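Local atomic coordinates of lectin (Cicer arietinum, PDB entry 3V6N), a protein that agglutinates red blood cells, probably by binding sugars, and carries calcium and sodium ions in the central channel of a four-bladed hemopexin-type beta-propeller. Residues A[29-34]-A[177-182]; A[36-41]-A[215-220]; A[52-57]-A[95-100]; A[108-113]-A[146-151]. All blocks are in the same frame, centred on the assembly; numbering follows the deposited sequence.

Contact 1: residues A[29-34]-A[177-182]; sequences LDYAPG and FASHKT
Tyr31 lays one face of its ring on the edge of Phe177. The pair is a T-shaped stack, with centroids 5.1 Å apart and planes at 75°. Phe177 CE2 sits over the centre of the tyrosine ring and comes within 3.9 Å of Tyr31 CE1. Tyr31 turns its ring this way with CG between its own backbone N and carbonyl carbon (chi1 65°). The far end of the ring reaches the turn after strand 175-178. There the backbone N of His180 points at Tyr31 OH, 2.8 Å away, but the hydroxyl is crowded in the model and its exact place is less sure. The His180 ring lies rim to rim with Tyr31, so three aromatic rings cluster here. The cluster joins two blades of the propeller: strand 25-30 ends in one sheet and strand 175-178 is the first strand of another. The side chain of Phe177 is about 5 Å from the bound sodium ion. Ser179 OG accepts from Lys181 N at 3.1 Å, an ST turn that shapes the loop. Packing is looser toward solvent. The exposed Lys181 chain passes Pro33 at about a right angle, and its NZ stays 4.0 Å from Pro33 CG.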
loop_
_atom_site.group_PDB
_atom_site.type_symbol
_atom_site.label_atom_id
_atom_site.label_comp_id
_atom_site.label_asym_id
_atom_site.label_seq_id
_atom_site.Cartn_x
_atom_site.Cartn_y
_atom_site.Cartn_z
ATOM N N LEU A 29 -11.372 6.082 -23.059
ATOM C CA LEU A 29 -12.462 6.671 -23.822
ATOM C C LEU A 29 -11.959 7.722 -24.829
ATOM O O LEU A 29 -11.082 8.527 -24.493
ATOM C CB LEU A 29 -13.490 7.306 -22.869
ATOM C CG LEU A 29 -14.793 7.871 -23.450
ATOM C CD1 LEU A 29 -15.773 6.774 -23.841
ATOM C CD2 LEU A 29 -15.433 8.803 -22.442
ATOM N N ASP A 30 -12.497 7.672 -26.056
ATOM C CA ASP A 30 -12.490 8.815 -26.969
ATOM C C ASP A 30 -13.711 9.621 -26.580
ATOM O O ASP A 30 -14.826 9.230 -26.863
ATOM C CB ASP A 30 -12.627 8.370 -28.431
ATOM C CG ASP A 30 -12.596 9.546 -29.421
ATOM O OD1 ASP A 30 -13.012 10.689 -29.098
ATOM O OD2 ASP A 30 -12.139 9.319 -30.550
ATOM N N TYR A 31 -13.509 10.741 -25.904
ATOM C CA TYR A 31 -14.642 11.417 -25.266
ATOM C C TYR A 31 -15.319 12.475 -26.139
ATOM O O TYR A 31 -16.290 13.090 -25.700
ATOM C CB TYR A 31 -14.257 11.956 -23.884
ATOM C CG TYR A 31 -13.218 13.053 -23.884
ATOM C CD1 TYR A 31 -11.851 12.748 -23.846
ATOM C CD2 TYR A 31 -13.599 14.391 -23.900
ATOM C CE1 TYR A 31 -10.903 13.746 -23.841
ATOM C CE2 TYR A 31 -12.661 15.394 -23.893
ATOM C CZ TYR A 31 -11.319 15.071 -23.854
ATOM O OH TYR A 31 -10.397 16.082 -23.831
ATOM N N ALA A 32 -14.826 12.650 -27.368
ATOM C CA ALA A 32 -15.479 13.461 -28.410
ATOM C C ALA A 32 -16.121 14.783 -27.918
ATOM O O ALA A 32 -17.352 14.939 -27.920
ATOM C CB ALA A 32 -16.490 12.612 -29.162
ATOM N N PRO A 33 -15.280 15.740 -27.484
ATOM C CA PRO A 33 -15.760 17.043 -26.995
ATOM C C PRO A 33 -16.495 17.905 -28.045
ATOM O O PRO A 33 -17.271 18.792 -27.665
ATOM C CB PRO A 33 -14.468 17.743 -26.547
ATOM C CG PRO A 33 -13.379 17.076 -27.346
ATOM C CD PRO A 33 -13.810 15.634 -27.411
ATOM N N GLY A 34 -16.263 17.662 -29.335
ATOM C CA GLY A 34 -16.862 18.509 -30.386
ATOM C C GLY A 34 -17.723 17.771 -31.400
ATOM O O GLY A 34 -18.186 18.353 -32.372
ATOM N N PHE A 177 -11.367 15.317 -14.772
ATOM C CA PHE A 177 -10.261 15.454 -15.711
ATOM C C PHE A 177 -10.356 16.741 -16.520
ATOM O O PHE A 177 -11.444 17.311 -16.700
ATOM C CB PHE A 177 -10.017 14.190 -16.593
ATOM C CG PHE A 177 -11.021 13.971 -17.715
ATOM C CD1 PHE A 177 -12.151 13.177 -17.518
ATOM C CD2 PHE A 177 -10.785 14.483 -18.999
ATOM C CE1 PHE A 177 -13.055 12.938 -18.551
ATOM C CE2 PHE A 177 -11.678 14.243 -20.039
ATOM C CZ PHE A 177 -12.813 13.466 -19.824
ATOM N N ALA A 178 -9.199 17.221 -16.957
ATOM C CA ALA A 178 -9.136 18.434 -17.743
ATOM C C ALA A 178 -9.337 18.070 -19.219
ATOM O O ALA A 178 -8.888 17.035 -19.674
ATOM C CB ALA A 178 -7.798 19.135 -17.525
ATOM N N SER A 179 -10.045 18.910 -19.949
ATOM C CA SER A 179 -10.293 18.663 -21.361
ATOM C C SER A 179 -9.075 19.056 -22.172
ATOM O O SER A 179 -8.218 19.823 -21.699
ATOM C CB SER A 179 -11.473 19.507 -21.826
ATOM O OG SER A 179 -11.843 19.212 -23.161
ATOM N N HIS A 180 -9.006 18.525 -23.393
ATOM C CA HIS A 180 -8.050 19.001 -24.382
ATOM C C HIS A 180 -8.439 20.375 -24.887
ATOM O O HIS A 180 -7.590 21.116 -25.372
ATOM C CB HIS A 180 -7.927 18.005 -25.539
ATOM C CG HIS A 180 -7.269 16.696 -25.150
ATOM N ND1 HIS A 180 -5.936 16.479 -25.288
ATOM C CD2 HIS A 180 -7.799 15.532 -24.598
ATOM C CE1 HIS A 180 -5.634 15.235 -24.869
ATOM N NE2 HIS A 180 -6.772 14.653 -24.440
ATOM N N LYS A 181 -9.719 20.732 -24.787
ATOM C CA LYS A 181 -10.158 22.097 -25.112
ATOM C C LYS A 181 -9.748 23.014 -23.963
ATOM O O LYS A 181 -10.135 22.782 -22.811
ATOM C CB LYS A 181 -11.671 22.160 -25.351
ATOM C CG LYS A 181 -12.180 21.233 -26.454
ATOM C CD LYS A 181 -11.480 21.478 -27.800
ATOM C CE LYS A 181 -11.884 20.470 -28.880
ATOM N NZ LYS A 181 -13.324 20.562 -29.285
ATOM N N THR A 182 -8.936 24.026 -24.280
ATOM C CA THR A 182 -8.339 24.925 -23.271
ATOM C C THR A 182 -9.346 25.458 -22.253
ATOM O O THR A 182 -10.413 25.925 -22.611
ATOM C CB THR A 182 -7.615 26.125 -23.928
ATOM O OG1 THR A 182 -6.555 25.640 -24.749
ATOM C CG2 THR A 182 -7.022 27.059 -22.878
#

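Contact 2: residues A[36-41]-A[215-220]; sequences SNDKVL and DYWPSL
Asp38 and Ser219 carry this contact through one carboxylate oxygen. Ser219 OG donates to Asp38 OD2 at 2.7 Å. Ser219 N donates to the same Asp38 OD2 at 3.1 Å, with an N-H...O angle of 157°. The backbone N-H arrives on the syn side, 21° out of the carboxylate plane. The hydroxyl comes from the same face but stands further above the plane. A chi1 of 68° turns Ser219 OG to the side of its own N-H, and hydroxyl and amide converge on one oxygen. Around this pair the fit is close. Asp38 CB lies 3.8 Å from Trp217 CD1, and the CD atom of Pro218 lies beside the carboxylate. On the strand side, Val40 CG2 rests 3.5 Å from Ser219 O and loosely faces Leu220.

The next shell holds these parts in place. Leu220 N bonds to Trp217 O at 3.0 Å, inside the short 3-10 turn that follows helix 213-216. Trp217 NE1 is bound to Tyr31 O, and Tyr216 OH to Tyr186 OH. Lys39 pairs through its backbone with Asp30 of strand 25-30, which places Asp38 just ahead of strand 39-41 of the first blade. The turn belongs to the end of the last blade. Two donors on one oxygen would probably stabilise Asp38 as a carboxylate, and they fix the turn after helix 213-216 to the first blade.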
loop_
_atom_site.group_PDB
_atom_site.type_symbol
_atom_site.label_atom_id
_atom_site.label_comp_id
_atom_site.label_asym_id
_atom_site.label_seq_id
_atom_site.Cartn_x
_atom_site.Cartn_y
_atom_site.Cartn_z
ATOM N N SER A 36 -20.388 13.927 -31.898
ATOM C CA SER A 36 -21.216 12.932 -31.212
ATOM C C SER A 36 -20.709 11.487 -31.358
ATOM O O SER A 36 -21.435 10.535 -31.064
ATOM C CB SER A 36 -22.679 13.052 -31.657
ATOM O OG SER A 36 -22.801 12.779 -33.045
ATOM N N ASN A 37 -19.458 11.326 -31.789
ATOM C CA ASN A 37 -18.859 9.999 -31.968
ATOM C C ASN A 37 -17.911 9.546 -30.846
ATOM O O ASN A 37 -16.790 9.108 -31.106
ATOM C CB ASN A 37 -18.155 9.906 -33.324
ATOM C CG ASN A 37 -19.111 10.090 -34.479
ATOM O OD1 ASN A 37 -19.072 11.108 -35.171
ATOM N ND2 ASN A 37 -20.001 9.118 -34.678
ATOM N N ASP A 38 -18.372 9.637 -29.603
ATOM C CA ASP A 38 -17.624 9.074 -28.467
ATOM C C ASP A 38 -17.554 7.558 -28.609
ATOM O O ASP A 38 -18.484 6.938 -29.120
ATOM C CB ASP A 38 -18.280 9.441 -27.135
ATOM C CG ASP A 38 -19.705 8.948 -27.032
ATOM O OD1 ASP A 38 -20.515 9.280 -27.902
ATOM O OD2 ASP A 38 -20.023 8.233 -26.074
ATOM N N LYS A 39 -16.442 6.970 -28.187
ATOM C CA LYS A 39 -16.276 5.522 -28.274
ATOM C C LYS A 39 -15.273 4.984 -27.266
ATOM O O LYS A 39 -14.252 5.615 -26.979
ATOM C CB LYS A 39 -15.902 5.070 -29.691
ATOM C CG LYS A 39 -14.775 5.837 -30.356
ATOM C CD LYS A 39 -14.278 5.087 -31.592
ATOM C CE LYS A 39 -13.227 5.904 -32.343
ATOM N NZ LYS A 39 -12.134 5.071 -32.933
ATOM N N VAL A 40 -15.584 3.807 -26.743
ATOM C CA VAL A 40 -14.718 3.098 -25.812
ATOM C C VAL A 40 -13.621 2.449 -26.630
ATOM O O VAL A 40 -13.897 1.582 -27.459
ATOM C CB VAL A 40 -15.504 2.026 -25.029
ATOM C CG1 VAL A 40 -14.556 1.144 -24.209
ATOM C CG2 VAL A 40 -16.550 2.694 -24.140
ATOM N N LEU A 41 -12.384 2.885 -26.417
ATOM C CA LEU A 41 -11.260 2.382 -27.200
ATOM C C LEU A 41 -10.593 1.169 -26.565
ATOM O O LEU A 41 -9.847 0.444 -27.227
ATOM C CB LEU A 41 -10.221 3.478 -27.403
ATOM C CG LEU A 41 -10.629 4.728 -28.171
ATOM C CD1 LEU A 41 -9.468 5.705 -28.097
ATOM C CD2 LEU A 41 -10.981 4.400 -29.623
ATOM N N ASP A 215 -26.143 10.570 -20.928
ATOM C CA ASP A 215 -26.621 11.381 -22.059
ATOM C C ASP A 215 -25.459 11.957 -22.893
ATOM O O ASP A 215 -25.562 12.066 -24.116
ATOM C CB ASP A 215 -27.520 12.531 -21.590
ATOM C CG ASP A 215 -28.841 12.060 -20.978
ATOM O OD1 ASP A 215 -29.224 10.886 -21.159
ATOM O OD2 ASP A 215 -29.514 12.888 -20.322
ATOM N N TYR A 216 -24.363 12.324 -22.233
ATOM C CA TYR A 216 -23.215 12.939 -22.914
ATOM C C TYR A 216 -22.294 11.886 -23.555
ATOM O O TYR A 216 -21.733 12.121 -24.632
ATOM C CB TYR A 216 -22.447 13.813 -21.920
ATOM C CG TYR A 216 -21.332 14.680 -22.492
ATOM C CD1 TYR A 216 -21.620 15.843 -23.192
ATOM C CD2 TYR A 216 -19.988 14.361 -22.273
ATOM C CE1 TYR A 216 -20.611 16.663 -23.681
ATOM C CE2 TYR A 216 -18.967 15.162 -22.775
ATOM C CZ TYR A 216 -19.289 16.316 -23.476
ATOM O OH TYR A 216 -18.308 17.132 -23.966
ATOM N N TRP A 217 -22.142 10.740 -22.887
ATOM C CA TRP A 217 -21.398 9.614 -23.418
ATOM C C TRP A 217 -22.224 8.339 -23.475
ATOM O O TRP A 217 -22.072 7.461 -22.603
ATOM C CB TRP A 217 -20.123 9.369 -22.611
ATOM C CG TRP A 217 -19.113 10.488 -22.674
ATOM C CD1 TRP A 217 -18.653 11.158 -23.806
ATOM C CD2 TRP A 217 -18.381 11.090 -21.550
ATOM N NE1 TRP A 217 -17.734 12.115 -23.469
ATOM C CE2 TRP A 217 -17.511 12.119 -22.134
ATOM C CE3 TRP A 217 -18.358 10.885 -20.169
ATOM C CZ2 TRP A 217 -16.679 12.915 -21.350
ATOM C CZ3 TRP A 217 -17.500 11.679 -19.391
ATOM C CH2 TRP A 217 -16.694 12.677 -19.967
ATOM N N PRO A 218 -23.094 8.202 -24.511
ATOM C CA PRO A 218 -23.857 6.964 -24.684
ATOM C C PRO A 218 -23.001 5.701 -24.802
ATOM O O PRO A 218 -23.483 4.608 -24.494
ATOM C CB PRO A 218 -24.638 7.210 -25.989
ATOM C CG PRO A 218 -24.818 8.694 -26.032
ATOM C CD PRO A 218 -23.528 9.241 -25.466
ATOM N N SER A 219 -21.754 5.843 -25.253
ATOM C CA SER A 219 -20.845 4.699 -25.373
ATOM C C SER A 219 -20.543 4.021 -24.023
ATOM O O SER A 219 -20.027 2.908 -23.994
ATOM C CB SER A 219 -19.537 5.104 -26.073
ATOM O OG SER A 219 -18.755 5.987 -25.271
ATOM N N LEU A 220 -20.860 4.694 -22.920
ATOM C CA LEU A 220 -20.719 4.115 -21.583
ATOM C C LEU A 220 -21.955 3.357 -21.075
ATOM O O LEU A 220 -21.963 2.883 -19.930
ATOM C CB LEU A 220 -20.338 5.191 -20.562
ATOM C CG LEU A 220 -18.989 5.920 -20.671
ATOM C CD1 LEU A 220 -18.903 6.977 -19.571
ATOM C CD2 LEU A 220 -17.798 4.957 -20.629
#

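Contact 3: residues A[52-57]-A[95-100]; sequences KSLAKT and DKIISG
Leu54 lays its CD2 methyl against the flank of Ile97, 3.8 Å from Ile97 CG1. The two side chains meet at a slant. Ile97 also reaches Thr57 tip to tip, with Ile97 CD1 4.0 Å from Thr57 CG2. It can touch both because CG1 stands anti to the carbonyl carbon (chi1 -60°) and its end swings toward the loop.

Beside this apolar patch lies a polar one. Asp95 OD2 accepts from Ser53 N at 3.0 Å and from Ser53 OG at 2.7 Å. Both donors reach the oxygen from the same face of the carboxylate, the N-H on the syn side and the hydroxyl on the anti side. The other oxygen, Asp95 OD1, takes a water at 2.8 Å. That water accepts from Lys52 N at 3.0 Å, which extends the grip by one residue. The loop thus engages both carboxylate oxygens of Asp95, OD2 directly and OD1 through the water.

Thr57 OG1 donates to Leu54 O at 2.8 Å and so helps close the end of the loop. Thr57 is also the N-cap of helix 58-62, although its bonds to the helix N-H groups are weak. Lys56 NZ hydrogen-bonds to Gly100 O of the second subunit, and Ile97 packs on Lys56 of that subunit. The whole arrangement is a blade-to-blade join of the hemopexin propeller: the loop between helices 47-50 and 58-62 meets the start of outer strand 96-103 in the next blade.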
loop_
_atom_site.group_PDB
_atom_site.type_symbol
_atom_site.label_atom_id
_atom_site.label_comp_id
_atom_site.label_asym_id
_atom_site.label_seq_id
_atom_site.Cartn_x
_atom_site.Cartn_y
_atom_site.Cartn_z
ATOM N N LYS A 52 0.398 -3.864 -16.667
ATOM C CA LYS A 52 1.289 -4.889 -16.107
ATOM C C LYS A 52 2.144 -4.376 -14.940
ATOM O O LYS A 52 2.283 -5.060 -13.921
ATOM C CB LYS A 52 2.199 -5.477 -17.199
ATOM C CG LYS A 52 1.796 -6.860 -17.693
ATOM C CD LYS A 52 0.314 -6.972 -18.035
ATOM C CE LYS A 52 -0.003 -8.324 -18.685
ATOM N NZ LYS A 52 -1.462 -8.484 -18.975
ATOM N N SER A 53 2.702 -3.177 -15.078
ATOM C CA SER A 53 3.505 -2.613 -13.997
ATOM C C SER A 53 2.715 -2.461 -12.674
ATOM O O SER A 53 3.322 -2.369 -11.602
ATOM C CB SER A 53 4.130 -1.276 -14.415
ATOM O OG SER A 53 3.132 -0.274 -14.576
ATOM N N LEU A 54 1.385 -2.455 -12.749
ATOM C CA LEU A 54 0.572 -2.256 -11.556
ATOM C C LEU A 54 -0.007 -3.546 -10.992
ATOM O O LEU A 54 -0.617 -3.525 -9.931
ATOM C CB LEU A 54 -0.550 -1.215 -11.789
ATOM C CG LEU A 54 -0.185 0.217 -12.198
ATOM C CD1 LEU A 54 -1.406 1.132 -12.301
ATOM C CD2 LEU A 54 0.851 0.817 -11.259
ATOM N N ALA A 55 0.236 -4.664 -11.681
ATOM C CA ALA A 55 -0.396 -5.944 -11.375
ATOM C C ALA A 55 -0.237 -6.415 -9.939
ATOM O O ALA A 55 -1.190 -6.924 -9.367
ATOM C CB ALA A 55 0.079 -7.045 -12.341
ATOM N N LYS A 56 0.959 -6.314 -9.376
ATOM C CA LYS A 56 1.153 -6.785 -7.996
ATOM C C LYS A 56 1.380 -5.602 -7.044
ATOM O O LYS A 56 2.352 -5.596 -6.296
ATOM C CB LYS A 56 2.331 -7.802 -7.899
ATOM C CG LYS A 56 2.373 -8.925 -8.949
ATOM C CD LYS A 56 1.094 -9.711 -9.022
ATOM C CE LYS A 56 0.777 -10.327 -7.675
ATOM N NZ LYS A 56 -0.570 -9.938 -7.183
ATOM N N THR A 57 0.506 -4.590 -7.115
ATOM C CA THR A 57 0.564 -3.412 -6.243
ATOM C C THR A 57 -0.829 -3.189 -5.653
ATOM O O THR A 57 -1.804 -3.817 -6.086
ATOM C CB THR A 57 1.038 -2.107 -6.972
ATOM O OG1 THR A 57 0.048 -1.673 -7.910
ATOM C CG2 THR A 57 2.399 -2.281 -7.689
ATOM N N ASP A 95 4.086 0.560 -19.916
ATOM C CA ASP A 95 3.789 1.278 -18.655
ATOM C C ASP A 95 4.787 0.924 -17.547
ATOM O O ASP A 95 5.254 -0.210 -17.467
ATOM C CB ASP A 95 2.376 0.981 -18.167
ATOM C CG ASP A 95 2.122 -0.501 -18.038
ATOM O OD1 ASP A 95 2.152 -1.183 -19.082
ATOM O OD2 ASP A 95 1.937 -0.983 -16.913
ATOM N N LYS A 96 5.121 1.894 -16.701
ATOM C CA LYS A 96 6.026 1.623 -15.584
ATOM C C LYS A 96 5.821 2.602 -14.433
ATOM O O LYS A 96 5.398 3.743 -14.637
ATOM C CB LYS A 96 7.491 1.636 -16.050
ATOM C CG LYS A 96 8.074 3.030 -16.201
ATOM C CD LYS A 96 9.015 3.102 -17.393
ATOM C CE LYS A 96 9.807 4.397 -17.397
ATOM N NZ LYS A 96 10.777 4.404 -18.523
ATOM N N ILE A 97 6.117 2.150 -13.220
ATOM C CA ILE A 97 6.149 3.051 -12.080
ATOM C C ILE A 97 7.473 3.808 -12.083
ATOM O O ILE A 97 8.537 3.208 -12.061
ATOM C CB ILE A 97 5.929 2.310 -10.739
ATOM C CG1 ILE A 97 4.561 1.612 -10.745
ATOM C CG2 ILE A 97 6.052 3.274 -9.552
ATOM C CD1 ILE A 97 4.255 0.789 -9.504
ATOM N N ILE A 98 7.402 5.128 -12.114
ATOM C CA ILE A 98 8.607 5.952 -12.045
ATOM C C ILE A 98 9.009 6.216 -10.593
ATOM O O ILE A 98 10.182 6.079 -10.246
ATOM C CB ILE A 98 8.414 7.279 -12.805
ATOM C CG1 ILE A 98 8.158 6.989 -14.282
ATOM C CG2 ILE A 98 9.631 8.187 -12.642
ATOM C CD1 ILE A 98 7.604 8.174 -15.044
ATOM N N SER A 99 8.031 6.592 -9.760
ATOM C CA SER A 99 8.249 6.929 -8.350
ATOM C C SER A 99 7.169 6.298 -7.498
ATOM O O SER A 99 5.988 6.470 -7.781
ATOM C CB SER A 99 8.121 8.434 -8.121
ATOM O OG SER A 99 9.329 9.114 -8.338
ATOM N N GLY A 100 7.571 5.610 -6.438
ATOM C CA GLY A 100 6.628 5.169 -5.433
ATOM C C GLY A 100 6.410 3.670 -5.450
ATOM O O GLY A 100 7.193 2.947 -6.065
HETATM O O HOH W 1 0.627 -3.465 -19.603
#

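Contact 4: residues A[108-113]-A[146-151]; sequences FPFFKG and LTNRLV
Phe110 takes Leu150 against one face of its ring. The main interaction is CH-pi: Leu150 CB stands 4.2 Å from the ring centroid, 26° off the normal. The same CB is 3.9 Å from Phe110 CD2. A chi1 of 43° swings the Phe110 ring over toward strand 149-156. A second apolar touch is slacker, Phe111 CE1 to Leu150 CD1 at 4.3 Å.

Polar groups also pack on the rings. The backbone O of Asn148 lies at the edge of the Phe110 ring, close to its plane, 3.3 Å from Phe110 CE1. The Asn148 side chain packs beside Phe108 and Pro109.

Backbone bonds shape each partner. Phe111 N bonds to Phe108 O at 3.1 Å, closing the 3-10 turn 109-111. A G1 beta bulge sets Asn148 and Arg149 opposite Asp144 where strand 149-156 begins.

The turn follows helix 104-107, which closes the second blade. It packs on the outer strand of the third blade, and its phenylalanines also touch Ile143 and Ala141 of strand 139-144.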
loop_
_atom_site.group_PDB
_atom_site.type_symbol
_atom_site.label_atom_id
_atom_site.label_comp_id
_atom_site.label_asym_id
_atom_site.label_seq_id
_atom_site.Cartn_x
_atom_site.Cartn_y
_atom_site.Cartn_z
ATOM N N PHE A 108 4.060 14.831 -0.804
ATOM C CA PHE A 108 3.580 16.221 -0.690
ATOM C C PHE A 108 3.498 16.618 0.778
ATOM O O PHE A 108 2.417 16.555 1.369
ATOM C CB PHE A 108 2.179 16.388 -1.308
ATOM C CG PHE A 108 2.052 15.866 -2.713
ATOM C CD1 PHE A 108 2.619 16.553 -3.785
ATOM C CD2 PHE A 108 1.354 14.694 -2.966
ATOM C CE1 PHE A 108 2.500 16.073 -5.080
ATOM C CE2 PHE A 108 1.234 14.202 -4.266
ATOM C CZ PHE A 108 1.810 14.893 -5.324
ATOM N N PRO A 109 4.635 17.037 1.379
ATOM C CA PRO A 109 4.676 17.302 2.827
ATOM C C PRO A 109 3.779 18.431 3.316
ATOM O O PRO A 109 3.417 18.458 4.494
ATOM C CB PRO A 109 6.153 17.648 3.081
ATOM C CG PRO A 109 6.897 16.978 1.960
ATOM C CD PRO A 109 5.979 17.113 0.771
ATOM N N PHE A 110 3.416 19.358 2.430
ATOM C CA PHE A 110 2.541 20.481 2.809
ATOM C C PHE A 110 1.137 20.004 3.200
ATOM O O PHE A 110 0.360 20.752 3.801
ATOM C CB PHE A 110 2.482 21.541 1.696
ATOM C CG PHE A 110 2.362 20.968 0.301
ATOM C CD1 PHE A 110 3.489 20.829 -0.508
ATOM C CD2 PHE A 110 1.128 20.581 -0.203
ATOM C CE1 PHE A 110 3.390 20.310 -1.790
ATOM C CE2 PHE A 110 1.018 20.063 -1.483
ATOM C CZ PHE A 110 2.147 19.925 -2.282
ATOM N N PHE A 111 0.819 18.749 2.883
ATOM C CA PHE A 111 -0.487 18.181 3.257
ATOM C C PHE A 111 -0.557 17.620 4.673
ATOM O O PHE A 111 -1.653 17.359 5.196
ATOM C CB PHE A 111 -0.956 17.140 2.229
ATOM C CG PHE A 111 -1.507 17.745 0.962
ATOM C CD1 PHE A 111 -2.221 18.953 0.998
ATOM C CD2 PHE A 111 -1.348 17.100 -0.264
ATOM C CE1 PHE A 111 -2.738 19.508 -0.164
ATOM C CE2 PHE A 111 -1.872 17.657 -1.430
ATOM C CZ PHE A 111 -2.563 18.861 -1.376
ATOM N N LYS A 112 0.598 17.452 5.315
ATOM C CA LYS A 112 0.618 16.940 6.682
ATOM C C LYS A 112 -0.263 17.810 7.583
ATOM O O LYS A 112 -0.221 19.025 7.491
ATOM C CB LYS A 112 2.048 16.867 7.210
ATOM C CG LYS A 112 2.209 16.020 8.476
ATOM C CD LYS A 112 3.345 16.546 9.357
ATOM C CE LYS A 112 4.638 16.692 8.568
ATOM N NZ LYS A 112 5.072 15.369 8.025
ATOM N N GLY A 113 -1.082 17.184 8.424
ATOM C CA GLY A 113 -1.964 17.920 9.343
ATOM C C GLY A 113 -3.265 18.426 8.738
ATOM O O GLY A 113 -4.062 19.095 9.425
ATOM N N LEU A 146 5.849 20.403 -10.212
ATOM C CA LEU A 146 7.284 20.437 -10.551
ATOM C C LEU A 146 8.137 20.908 -9.365
ATOM O O LEU A 146 9.147 20.291 -9.031
ATOM C CB LEU A 146 7.545 21.315 -11.781
ATOM C CG LEU A 146 8.831 21.115 -12.617
ATOM C CD1 LEU A 146 8.771 19.820 -13.431
ATOM C CD2 LEU A 146 9.080 22.287 -13.570
ATOM N N THR A 147 7.723 21.990 -8.722
ATOM C CA THR A 147 8.482 22.515 -7.587
ATOM C C THR A 147 8.001 21.950 -6.248
ATOM O O THR A 147 8.620 22.196 -5.212
ATOM C CB THR A 147 8.434 24.040 -7.553
ATOM O OG1 THR A 147 7.089 24.453 -7.322
ATOM C CG2 THR A 147 8.908 24.615 -8.890
ATOM N N ASN A 148 6.904 21.193 -6.281
ATOM C CA ASN A 148 6.352 20.541 -5.094
ATOM C C ASN A 148 5.901 21.584 -4.043
ATOM O O ASN A 148 6.284 21.532 -2.867
ATOM C CB ASN A 148 7.368 19.538 -4.538
ATOM C CG ASN A 148 6.733 18.446 -3.712
ATOM O OD1 ASN A 148 5.757 17.828 -4.123
ATOM N ND2 ASN A 148 7.294 18.192 -2.541
ATOM N N ARG A 149 5.087 22.535 -4.486
ATOM C CA ARG A 149 4.690 23.642 -3.635
ATOM C C ARG A 149 3.196 23.900 -3.636
ATOM O O ARG A 149 2.554 23.927 -4.684
ATOM C CB ARG A 149 5.394 24.920 -4.066
ATOM C CG ARG A 149 6.799 25.087 -3.511
ATOM C CD ARG A 149 7.529 26.200 -4.244
ATOM N NE ARG A 149 8.664 26.716 -3.468
ATOM C CZ ARG A 149 9.492 27.669 -3.895
ATOM N NH1 ARG A 149 9.327 28.205 -5.094
ATOM N NH2 ARG A 149 10.490 28.076 -3.117
ATOM N N LEU A 150 2.667 24.113 -2.438
ATOM C CA LEU A 150 1.323 24.632 -2.249
ATOM C C LEU A 150 1.306 26.109 -2.639
ATOM O O LEU A 150 2.015 26.913 -2.054
ATOM C CB LEU A 150 0.903 24.417 -0.789
ATOM C CG LEU A 150 -0.518 24.717 -0.320
ATOM C CD1 LEU A 150 -1.489 23.624 -0.786
ATOM C CD2 LEU A 150 -0.493 24.818 1.206
ATOM N N VAL A 151 0.506 26.448 -3.643
ATOM C CA VAL A 151 0.509 27.788 -4.243
ATOM C C VAL A 151 -0.293 28.830 -3.443
ATOM O O VAL A 151 0.014 30.023 -3.505
ATOM C CB VAL A 151 0.004 27.743 -5.705
ATOM C CG1 VAL A 151 -0.429 29.128 -6.180
ATOM C CG2 VAL A 151 1.075 27.156 -6.623
#

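Overall arrangement
The four contacts are joins between blades of one propeller. Contacts 1 and 2 both link the first blade to the last. Their centres are 12 Å apart, they touch, and strands 25-30 and 39-41 are neighbours in one sheet. Their segments alternate along the chain, and together they close the ring. Contact 3 links the first blade to the second, and contact 4 the second to the third. These two come in series, 23 Å apart between centres, and both are nested inside the loops closed by contacts 1 and 2. Contact 4 lies across the chain's centre from contacts 1 and 2, with centres about 36 Å apart for contacts 2 and 4. Contact 3 also borders the second subunit.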